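Side-chain contacts in succinyl-CoA ligase (ADP-forming) subunit alpha (Methanosaeta concilii, PDB 6HXI), which is a subunit of the succinyl-CoA ligase family that binds coenzyme A and carries a citrate synthase-like region toward its C terminus: residues 96-99 with 100-103; 375-379 with 380-384. All blocks are in the same frame, centred on the assembly; numbering follows the deposited sequence.

Contact 1: residues 96-99 with 100-103; sequences TTME and ALKE
K102 and M98, one helical turn apart, run their side chains obliquely across each other on one flank of helix 93-102. The lysine first doubles back along the helix: CG is anti to its own carbonyl carbon (chi1 -74°), and from there the chain is extended. Its CB passes M98 O at 3.6 Å, and CG and CD then come slightly nearer to the same oxygen, which also accepts the backbone hydrogen bond from K102 N. Farther out, K102 CE meets M98 CE, the methionine methyl, at 4.1 Å, and NZ ends beside M98 CB at 4.1 Å. The thioether curls back to offer this methyl because it is bent at both chi2 and chi3, while its SD lies at a loose 4.5 Å from L101 CD1.

On the next flank T97 and L101 lie side by side and point the same way. L101 CG rides over T97 O at 3.3 Å, and CD1 touches T97 CG2 at 4.0 Å. T97 OG1 lies beside the backbone N and anti to the carbonyl carbon (chi1 -55°), which puts CG2 on the side of L101; OG1 itself hydrogen-bonds A93 O, one turn back, and also N86 ND2. Toward the C-terminal end the regular pattern frays: E99 O receives only weak bonds from K102 N and E103 N, but a water donates to it at 2.7 Å and also to E103 OE2, bridging backbone and carboxylate.

The helix is the crossover of a beta-alpha-beta unit between strands 83-86 and 108-111, in a Rossmann-like sheet whose coenzyme A lies about 8 Å from the T96 side chain. T97, A100 and L101 pack on V109, E99 and E103 touch helix 71-77, and M98 and L101 meet T127 of helix 118-130.

Contact 2: residues 375-379 with 380-384; sequences SDVLD and RKMGI
Helix 374-379 unwinds through R380, the last residue near helical backbone angles, into K381, whose phi is positive at 53°. R380 N still bonds D376 O at 3.1 Å. Beyond it the bonds reach back differently: K381 N takes L378 O at 3.1 Å, whereas M382 N meets V377 O at 3.2 Å. These last two, the 5→2 and 6→1 bonds closing over a residue of positive phi, form a Schellman motif, the common C-terminal cap of an alpha helix.

The hydrophobic contact that usually accompanies the motif, between the residues joined by the 6→1 bond, is made by V377 and M382. M382 directs CB toward the helix, and this atom lies 4.1 Å from V377 CG1, the two side chains crossing at about a right angle. CG continues past V377 O, and SD comes to 4.1 Å from V377 CA. V377 also packs on V387 and L390 of helix 383-393, and M382 on L390.

R380 CB and CD both pass D376 O at 3.3 Å; the bend at chi3 (75°) leaves that oxygen off the edge of the guanidinium, near its plane, and NH1 forms a salt bridge with E396. K381 CD passes L378 O at 3.7 Å. Farther round the helix, L378 packs on Q410 of the second subunit, and D379 on that subunit's L504.

From the N terminus, contact 1 comes first, in the coenzyme A-binding sheet region; it spans the last turns of helix 93-102 and the first residue beyond it, and closes no loop. The chain then passes through the second mixed sheet and the short strands that end at 372-373 before reaching contact 2, which closes the tight turn from helix 374-379 to helix 383-393 at the entrance to the helical C-terminal part. The two are in series, neither nested nor crossing, and lie on opposite sides of the chain's centre, with nearest atoms about 41 Å apart. Contact 1 belongs to packing within one chain, whereas residues 375-384 also meet a second subunit.

Contact 1: residues 96-99 with 100-103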
ATOM      1  N   THR B  96      -5.545  10.863 -45.100  1.00 39.24           N
ATOM      2  CA  THR B  96      -5.285  12.042 -44.263  1.00 37.46           C
ATOM      3  C   THR B  96      -5.120  13.317 -45.115  1.00 38.76           C
ATOM      4  O   THR B  96      -5.691  14.344 -44.754  1.00 38.81           O
ATOM      5  CB  THR B  96      -4.122  11.766 -43.290  1.00 39.92           C
ATOM      6  OG1 THR B  96      -2.932  11.509 -44.041  1.00 41.90           O
ATOM      7  CG2 THR B  96      -4.421  10.565 -42.340  1.00 31.52           C
ATOM      8  N   THR B  97      -4.423  13.242 -46.257  1.00 35.91           N
ATOM      9  CA  THR B  97      -4.279  14.402 -47.164  1.00 37.25           C
ATOM     10  C   THR B  97      -5.636  14.800 -47.748  1.00 43.58           C
ATOM     11  O   THR B  97      -5.968  15.987 -47.777  1.00 45.30           O
ATOM     12  CB  THR B  97      -3.277  14.131 -48.290  1.00 37.62           C
ATOM     13  OG1 THR B  97      -2.028  13.743 -47.715  1.00 43.24           O
ATOM     14  CG2 THR B  97      -3.085  15.342 -49.192  1.00 33.35           C
ATOM     15  N   MET B  98      -6.424  13.795 -48.170  1.00 39.85           N
ATOM     16  CA  MET B  98      -7.745  13.993 -48.730  1.00 40.28           C
ATOM     17  C   MET B  98      -8.672  14.644 -47.712  1.00 46.70           C
ATOM     18  O   MET B  98      -9.374  15.602 -48.058  1.00 46.78           O
ATOM     19  CB  MET B  98      -8.310  12.687 -49.314  1.00 42.53           C
ATOM     20  CG  MET B  98      -7.589  12.220 -50.588  1.00 45.36           C
ATOM     21  SD  MET B  98      -7.786  13.326 -52.004  1.00 49.57           S
ATOM     22  CE  MET B  98      -9.523  12.981 -52.458  1.00 46.99           C
ATOM     23  N   GLU B  99      -8.608  14.189 -46.448  1.00 43.82           N
ATOM     24  CA  GLU B  99      -9.390  14.786 -45.358  1.00 45.08           C
ATOM     25  C   GLU B  99      -8.974  16.249 -45.106  1.00 47.03           C
ATOM     26  O   GLU B  99      -9.837  17.107 -44.982  1.00 48.60           O
ATOM     27  CB  GLU B  99      -9.279  13.937 -44.086  1.00 46.17           C
ATOM     28  CG  GLU B  99     -10.351  14.238 -43.052  1.00 62.07           C
ATOM     29  CD  GLU B  99     -10.305  13.376 -41.803  1.00 82.41           C
ATOM     30  OE1 GLU B  99     -11.313  13.360 -41.058  1.00 84.16           O
ATOM     31  OE2 GLU B  99      -9.270  12.704 -41.578  1.00 66.76           O
ATOM     32  N   ALA B 100      -7.664  16.538 -45.078  1.00 40.69           N
ATOM     33  CA  ALA B 100      -7.177  17.904 -44.898  1.00 39.79           C
ATOM     34  C   ALA B 100      -7.600  18.821 -46.064  1.00 46.28           C
ATOM     35  O   ALA B 100      -7.976  19.973 -45.817  1.00 46.69           O
ATOM     36  CB  ALA B 100      -5.668  17.907 -44.751  1.00 38.61           C
ATOM     37  N   LEU B 101      -7.551  18.308 -47.331  1.00 42.90           N
ATOM     38  CA  LEU B 101      -7.931  19.068 -48.539  1.00 43.06           C
ATOM     39  C   LEU B 101      -9.442  19.410 -48.542  1.00 46.99           C
ATOM     40  O   LEU B 101      -9.839  20.457 -49.049  1.00 47.07           O
ATOM     41  CB  LEU B 101      -7.536  18.314 -49.838  1.00 43.02           C
ATOM     42  CG  LEU B 101      -6.033  18.197 -50.203  1.00 45.74           C
ATOM     43  CD1 LEU B 101      -5.830  17.282 -51.410  1.00 43.55           C
ATOM     44  CD2 LEU B 101      -5.399  19.561 -50.513  1.00 48.64           C
ATOM     45  N   LYS B 102     -10.265  18.548 -47.948  1.00 45.75           N
ATOM     46  CA  LYS B 102     -11.710  18.752 -47.819  1.00 48.86           C
ATOM     47  C   LYS B 102     -12.056  19.842 -46.772  1.00 54.41           C
ATOM     48  O   LYS B 102     -13.167  20.365 -46.787  1.00 56.28           O
ATOM     49  CB  LYS B 102     -12.446  17.418 -47.560  1.00 52.66           C
ATOM     50  CG  LYS B 102     -12.532  16.549 -48.822  1.00 76.19           C
ATOM     51  CD  LYS B 102     -12.648  15.054 -48.522  1.00 92.91           C
ATOM     52  CE  LYS B 102     -12.380  14.203 -49.750  1.00105.93           C
ATOM     53  NZ  LYS B 102     -12.383  12.746 -49.436  1.00109.09           N
ATOM     54  N   GLU B 103     -11.092  20.202 -45.901  1.00 50.30           N
ATOM     55  CA  GLU B 103     -11.239  21.266 -44.903  1.00 50.56           C
ATOM     56  C   GLU B 103     -11.121  22.612 -45.601  1.00 54.72           C
ATOM     57  O   GLU B 103     -10.119  22.851 -46.279  1.00 53.37           O
ATOM     58  CB  GLU B 103     -10.156  21.170 -43.804  1.00 49.86           C
ATOM     59  CG  GLU B 103     -10.368  20.062 -42.796  1.00 55.73           C
ATOM     60  CD  GLU B 103     -11.674  20.098 -42.026  1.00 73.45           C
ATOM     61  OE1 GLU B 103     -12.097  21.198 -41.597  1.00 63.22           O
ATOM     62  OE2 GLU B 103     -12.285  19.015 -41.874  1.00 62.93           O
TER
HETATM   63  O   HOH W   1     -12.369  17.296 -43.970  1.00 56.07           O

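Contact 2: residues 375-379 with 380-384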
ATOM      1  N   SER B 375      18.882 -15.602 -20.489  1.00 33.59           N
ATOM      2  CA  SER B 375      18.845 -16.844 -21.276  1.00 34.10           C
ATOM      3  C   SER B 375      19.690 -17.908 -20.627  1.00 37.61           C
ATOM      4  O   SER B 375      19.264 -19.048 -20.631  1.00 41.44           O
ATOM      5  CB  SER B 375      19.273 -16.612 -22.727  1.00 38.15           C
ATOM      6  OG  SER B 375      20.608 -16.133 -22.821  1.00 47.00           O
ATOM      7  N   ASP B 376      20.835 -17.543 -19.992  1.00 31.50           N
ATOM      8  CA  ASP B 376      21.666 -18.476 -19.233  1.00 31.55           C
ATOM      9  C   ASP B 376      20.987 -18.941 -17.932  1.00 36.50           C
ATOM     10  O   ASP B 376      21.117 -20.100 -17.567  1.00 38.08           O
ATOM     11  CB  ASP B 376      23.055 -17.883 -18.963  1.00 32.96           C
ATOM     12  CG  ASP B 376      23.946 -17.769 -20.191  1.00 52.26           C
ATOM     13  OD1 ASP B 376      23.618 -18.396 -21.246  1.00 52.37           O
ATOM     14  OD2 ASP B 376      24.976 -17.075 -20.105  1.00 67.47           O
ATOM     15  N   VAL B 377      20.236 -18.055 -17.247  1.00 32.99           N
ATOM     16  CA  VAL B 377      19.500 -18.378 -16.019  1.00 30.84           C
ATOM     17  C   VAL B 377      18.451 -19.474 -16.314  1.00 35.17           C
ATOM     18  O   VAL B 377      18.371 -20.502 -15.611  1.00 36.28           O
ATOM     19  CB  VAL B 377      18.856 -17.096 -15.441  1.00 33.84           C
ATOM     20  CG1 VAL B 377      17.954 -17.420 -14.259  1.00 32.67           C
ATOM     21  CG2 VAL B 377      19.921 -16.078 -15.034  1.00 33.72           C
ATOM     22  N   LEU B 378      17.725 -19.287 -17.429  1.00 30.06           N
ATOM     23  CA  LEU B 378      16.665 -20.202 -17.858  1.00 30.25           C
ATOM     24  C   LEU B 378      17.169 -21.430 -18.556  1.00 35.82           C
ATOM     25  O   LEU B 378      16.654 -22.518 -18.278  1.00 35.56           O
ATOM     26  CB  LEU B 378      15.655 -19.451 -18.716  1.00 30.68           C
ATOM     27  CG  LEU B 378      14.989 -18.256 -18.037  1.00 33.47           C
ATOM     28  CD1 LEU B 378      14.352 -17.390 -19.061  1.00 34.24           C
ATOM     29  CD2 LEU B 378      13.989 -18.735 -17.074  1.00 33.58           C
ATOM     30  N   ASP B 379      18.250 -21.304 -19.393  1.00 33.74           N
ATOM     31  CA  ASP B 379      18.806 -22.512 -20.010  1.00 35.57           C
ATOM     32  C   ASP B 379      19.384 -23.435 -18.953  1.00 40.35           C
ATOM     33  O   ASP B 379      19.325 -24.644 -19.141  1.00 42.59           O
ATOM     34  CB  ASP B 379      19.875 -22.191 -21.077  1.00 38.30           C
ATOM     35  CG  ASP B 379      19.373 -21.549 -22.350  1.00 57.74           C
ATOM     36  OD1 ASP B 379      18.129 -21.496 -22.546  1.00 59.12           O
ATOM     37  OD2 ASP B 379      20.225 -21.049 -23.143  1.00 70.78           O
ATOM     38  N   ARG B 380      19.875 -22.883 -17.810  1.00 34.23           N
ATOM     39  CA  ARG B 380      20.462 -23.685 -16.738  1.00 32.19           C
ATOM     40  C   ARG B 380      19.456 -24.163 -15.727  1.00 35.27           C
ATOM     41  O   ARG B 380      19.827 -24.842 -14.764  1.00 35.07           O
ATOM     42  CB  ARG B 380      21.641 -22.971 -16.071  1.00 36.88           C
ATOM     43  CG  ARG B 380      22.909 -23.013 -16.965  1.00 41.67           C
ATOM     44  CD  ARG B 380      23.816 -21.810 -16.741  1.00 67.98           C
ATOM     45  NE  ARG B 380      24.568 -21.875 -15.485  1.00 90.97           N
ATOM     46  CZ  ARG B 380      25.879 -22.098 -15.409  1.00119.16           C
ATOM     47  NH1 ARG B 380      26.484 -22.136 -14.230  1.00116.04           N
ATOM     48  NH2 ARG B 380      26.596 -22.280 -16.515  1.00105.08           N
ATOM     49  N   LYS B 381      18.167 -23.841 -15.935  1.00 31.60           N
ATOM     50  CA  LYS B 381      17.076 -24.269 -15.043  1.00 30.22           C
ATOM     51  C   LYS B 381      17.343 -23.910 -13.585  1.00 36.09           C
ATOM     52  O   LYS B 381      17.073 -24.699 -12.690  1.00 35.91           O
ATOM     53  CB  LYS B 381      16.786 -25.763 -15.206  1.00 31.28           C
ATOM     54  CG  LYS B 381      16.647 -26.232 -16.640  1.00 40.42           C
ATOM     55  CD  LYS B 381      15.327 -25.890 -17.316  1.00 43.43           C
ATOM     56  CE  LYS B 381      15.340 -26.373 -18.749  1.00 59.34           C
ATOM     57  NZ  LYS B 381      15.281 -27.866 -18.813  1.00 58.82           N
ATOM     58  N   MET B 382      17.882 -22.701 -13.355  1.00 34.51           N
ATOM     59  CA  MET B 382      18.170 -22.147 -12.025  1.00 33.92           C
ATOM     60  C   MET B 382      16.923 -22.059 -11.155  1.00 33.33           C
ATOM     61  O   MET B 382      17.023 -22.112  -9.933  1.00 35.69           O
ATOM     62  CB  MET B 382      18.863 -20.772 -12.148  1.00 35.96           C
ATOM     63  CG  MET B 382      20.316 -20.938 -12.662  1.00 40.69           C
ATOM     64  SD  MET B 382      21.292 -19.426 -12.521  1.00 44.68           S
ATOM     65  CE  MET B 382      21.375 -19.270 -10.716  1.00 39.50           C
ATOM     66  N   GLY B 383      15.771 -21.968 -11.800  1.00 27.20           N
ATOM     67  CA  GLY B 383      14.487 -21.923 -11.130  1.00 27.79           C
ATOM     68  C   GLY B 383      14.260 -20.607 -10.405  1.00 30.81           C
ATOM     69  O   GLY B 383      15.150 -19.754 -10.342  1.00 29.27           O
ATOM     70  N   ILE B 384      13.089 -20.484  -9.779  1.00 25.70           N
ATOM     71  CA  ILE B 384      12.707 -19.318  -9.020  1.00 22.95           C
ATOM     72  C   ILE B 384      13.681 -19.114  -7.855  1.00 29.87           C
ATOM     73  O   ILE B 384      14.091 -17.978  -7.622  1.00 29.82           O
ATOM     74  CB  ILE B 384      11.206 -19.368  -8.594  1.00 24.45           C
ATOM     75  CG1 ILE B 384      10.286 -19.316  -9.848  1.00 25.35           C
ATOM     76  CG2 ILE B 384      10.850 -18.228  -7.645  1.00 23.28           C
ATOM     77  CD1 ILE B 384       8.858 -19.789  -9.611  1.00 23.56           C
TER